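PDB 3ZS6: periplasmic oligopeptide-binding protein from Burkholderia pseudomallei, which probably binds oligopeptides in the periplasm and delivers them to an ABC transporter for uptake. Local coordinates for residues A477-K482 with D495-Q500. Numbering follows the deposited sequence.
Sequences ADRLVK and DMRASQ
The guanidinium of Arg-479 meets the carboxylate of Asp-495 with its edge. The carbonyl oxygen of Ala-477 sits off-centre over one face of this guanidinium, 4.3 Å above its plane. Arg-497 NH1 also comes up at its edge. The carboxylate of Asp-495 in turn lies at the edge of the Arg-497 guanidinium. The Arg-479 and Asp-495 planes are 36° apart, so the pair is twisted rather than coplanar.

The two terminal nitrogens of Arg-479 each take one oxygen of Asp-495, a bidentate end-on salt bridge. NH2 of Arg-479 gives an almost straight bond of 2.8 Å to the syn lone pair of Asp-495 OD2. The twist shows in the second bond, where Arg-479 NH1 reaches Asp-495 OD1 at 3.0 Å from above the carboxylate plane. Arg-497 NH1 donates to the same Asp-495 OD1 at 2.8 Å, from the same face. Sharing this oxygen brings Arg-479 NH1 and Arg-497 NH1 to 3.8 Å from each other. The shared carboxylate probably balances their charge. The Arg-479 chain bends at chi3 (55°) to turn its NH1-NH2 end to the acid. Asp-495 approaches from the opposite direction, its CG anti to the backbone N (chi1 -169°).

All three residues are buried. Tyr-488 OH also bonds Arg-479 NH1, and Thr-489 O takes Arg-497 NH2, which helps fix how both guanidinium groups are turned.

This is a complex salt bridge, one carboxylate shared by two arginines. It ties the loop between strands 485-486 and 503-504 to the large mixed sheet, close to the peptide site: Met-496 packs on an acidic side chain of the bound peptide. Arg-479 lies near the end of strand 470-480, which pairs antiparallel with strand 253-258. Helix 26-35 packs against both segments through Trp-26, which touches Arg-479 and Met-496.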
ATOM      1  N   ALA A 477      13.335  -2.457   2.998  1.00 23.74           N
ATOM      2  CA  ALA A 477      12.644  -2.308   4.280  1.00 23.15           C
ATOM      3  C   ALA A 477      13.506  -1.610   5.338  1.00 19.63           C
ATOM      4  O   ALA A 477      13.067  -1.403   6.480  1.00 18.56           O
ATOM      5  CB  ALA A 477      12.212  -3.685   4.795  1.00 32.12           C
ATOM      6  N   ASP A 478      14.732  -1.270   4.956  1.00 16.56           N
ATOM      7  CA  ASP A 478      15.709  -0.677   5.862  1.00 18.49           C
ATOM      8  C   ASP A 478      15.161   0.521   6.623  1.00 21.51           C
ATOM      9  O   ASP A 478      14.678   1.483   6.025  1.00 19.36           O
ATOM     10  CB  ASP A 478      16.968  -0.254   5.096  1.00 17.11           C
ATOM     11  CG  ASP A 478      17.767  -1.440   4.576  1.00 22.64           C
ATOM     12  OD1 ASP A 478      17.231  -2.565   4.557  1.00 25.95           O
ATOM     13  OD2 ASP A 478      18.927  -1.234   4.164  1.00 30.02           O
ATOM     14  N   ARG A 479      15.252   0.452   7.947  1.00 13.73           N
ATOM     15  CA  ARG A 479      14.874   1.565   8.807  1.00  7.65           C
ATOM     16  C   ARG A 479      15.611   1.448  10.144  1.00 12.31           C
ATOM     17  O   ARG A 479      16.201   0.402  10.445  1.00 13.34           O
ATOM     18  CB  ARG A 479      13.352   1.604   9.022  1.00 10.32           C
ATOM     19  CG  ARG A 479      12.776   0.439   9.837  1.00 11.87           C
ATOM     20  CD  ARG A 479      11.422   0.811  10.478  1.00 10.60           C
ATOM     21  NE  ARG A 479      10.458   1.293   9.487  1.00  9.22           N
ATOM     22  CZ  ARG A 479       9.607   0.509   8.827  1.00 10.69           C
ATOM     23  NH1 ARG A 479       9.591  -0.805   9.043  1.00  9.41           N
ATOM     24  NH2 ARG A 479       8.775   1.038   7.937  1.00 14.07           N
ATOM     25  N   LEU A 480      15.597   2.529  10.923  1.00  9.65           N
ATOM     26  CA  LEU A 480      16.231   2.537  12.241  0.77 11.66           C
ATOM     27  C   LEU A 480      15.178   2.359  13.324  1.00 13.18           C
ATOM     28  O   LEU A 480      14.173   3.069  13.346  1.00 13.57           O
ATOM     29  CB  LEU A 480      17.004   3.842  12.468  0.77 12.44           C
ATOM     30  CG  LEU A 480      18.278   4.024  11.631  0.77 15.24           C
ATOM     31  CD1 LEU A 480      18.703   5.492  11.551  0.77 14.54           C
ATOM     32  CD2 LEU A 480      19.420   3.159  12.181  0.77 11.65           C
ATOM     33  N   VAL A 481      15.413   1.397  14.211  1.00 10.36           N
ATOM     34  CA  VAL A 481      14.543   1.156  15.356  1.00  8.55           C
ATOM     35  C   VAL A 481      15.452   0.954  16.569  1.00 13.03           C
ATOM     36  O   VAL A 481      16.372   0.136  16.535  1.00 11.87           O
ATOM     37  CB  VAL A 481      13.645  -0.077  15.152  1.00 11.48           C
ATOM     38  CG1 VAL A 481      12.798  -0.343  16.394  1.00 11.30           C
ATOM     39  CG2 VAL A 481      12.744   0.100  13.908  1.00 10.94           C
ATOM     40  N   LYS A 482      15.209   1.722  17.626  1.00 12.76           N
ATOM     41  CA  LYS A 482      16.092   1.736  18.795  1.00 11.53           C
ATOM     42  C   LYS A 482      16.278   0.338  19.400  1.00 13.14           C
ATOM     43  O   LYS A 482      15.377  -0.507  19.335  1.00 13.10           O
ATOM     44  CB  LYS A 482      15.555   2.714  19.846  1.00 11.92           C
ATOM     45  CG  LYS A 482      15.529   4.176  19.380  1.00 10.91           C
ATOM     46  CD  LYS A 482      16.934   4.781  19.384  1.00 15.94           C
ATOM     47  CE  LYS A 482      16.917   6.265  19.021  1.00 16.77           C
ATOM     48  NZ  LYS A 482      18.263   6.890  19.214  1.00 14.13           N
ATOM     49  N   ASP A 495       5.270  -5.117   5.743  1.00 12.09           N
ATOM     50  CA  ASP A 495       5.552  -4.003   6.646  1.00  8.30           C
ATOM     51  C   ASP A 495       4.308  -3.433   7.322  1.00 14.57           C
ATOM     52  O   ASP A 495       4.125  -2.211   7.394  1.00 11.81           O
ATOM     53  CB  ASP A 495       6.351  -2.890   5.948  1.00 10.00           C
ATOM     54  CG  ASP A 495       6.888  -1.850   6.940  1.00 12.59           C
ATOM     55  OD1 ASP A 495       7.025  -2.163   8.147  1.00 14.65           O
ATOM     56  OD2 ASP A 495       7.169  -0.721   6.521  1.00 12.52           O
ATOM     57  N   MET A 496       3.453  -4.324   7.817  1.00 12.05           N
ATOM     58  CA  MET A 496       2.305  -3.912   8.610  0.77 13.71           C
ATOM     59  C   MET A 496       2.586  -4.259  10.070  1.00 13.48           C
ATOM     60  O   MET A 496       2.219  -5.340  10.564  1.00 13.18           O
ATOM     61  CB  MET A 496       1.015  -4.563   8.094  0.77 17.11           C
ATOM     62  CG  MET A 496       0.355  -3.813   6.909  0.77 17.97           C
ATOM     63  SD  MET A 496      -0.305  -2.179   7.359  0.77 22.26           S
ATOM     64  CE  MET A 496       0.758  -1.041   6.456  0.77 10.02           C
ATOM     65  N   ARG A 497       3.262  -3.341  10.747  1.00  7.66           N
ATOM     66  CA  ARG A 497       3.765  -3.594  12.093  1.00  7.13           C
ATOM     67  C   ARG A 497       3.062  -2.704  13.107  1.00 10.85           C
ATOM     68  O   ARG A 497       3.369  -1.520  13.230  1.00 12.36           O
ATOM     69  CB  ARG A 497       5.288  -3.371  12.134  1.00  8.74           C
ATOM     70  CG  ARG A 497       6.097  -4.316  11.203  1.00 13.52           C
ATOM     71  CD  ARG A 497       7.570  -3.892  11.120  1.00 10.21           C
ATOM     72  NE  ARG A 497       8.474  -4.993  10.765  1.00 11.89           N
ATOM     73  CZ  ARG A 497       8.981  -5.207   9.551  1.00 14.94           C
ATOM     74  NH1 ARG A 497       8.668  -4.404   8.531  1.00 11.48           N
ATOM     75  NH2 ARG A 497       9.798  -6.238   9.351  1.00 12.76           N
ATOM     76  N   ALA A 498       2.104  -3.290  13.815  1.00 12.37           N
ATOM     77  CA  ALA A 498       1.271  -2.560  14.762  1.00 10.96           C
ATOM     78  C   ALA A 498       2.024  -2.269  16.044  1.00 13.57           C
ATOM     79  O   ALA A 498       2.868  -3.057  16.477  1.00 13.41           O
ATOM     80  CB  ALA A 498       0.004  -3.357  15.068  1.00 11.36           C
ATOM     81  N   SER A 499       1.706  -1.143  16.669  1.00 11.81           N
ATOM     82  CA  SER A 499       2.364  -0.778  17.919  1.00 10.87           C
ATOM     83  C   SER A 499       2.112  -1.783  19.062  1.00 12.66           C
ATOM     84  O   SER A 499       2.984  -2.002  19.907  1.00 14.02           O
ATOM     85  CB  SER A 499       1.938   0.629  18.335  1.00 14.69           C
ATOM     86  OG  SER A 499       2.252   1.561  17.314  1.00 13.76           O
ATOM     87  N   GLN A 500       0.931  -2.399  19.092  1.00 15.64           N
ATOM     88  CA  GLN A 500       0.583  -3.285  20.207  1.00 12.81           C
ATOM     89  C   GLN A 500       1.432  -4.558  20.259  1.00 17.66           C
ATOM     90  O   GLN A 500       1.434  -5.275  21.268  1.00 14.64           O
ATOM     91  CB  GLN A 500      -0.906  -3.654  20.192  1.00 12.44           C
ATOM     92  CG  GLN A 500      -1.318  -4.588  19.051  1.00 16.16           C
ATOM     93  CD  GLN A 500      -2.643  -5.288  19.336  1.00 18.98           C
ATOM     94  OE1 GLN A 500      -3.637  -5.101  18.628  1.00 18.79           O
ATOM     95  NE2 GLN A 500      -2.655  -6.102  20.381  1.00 11.33           N
TER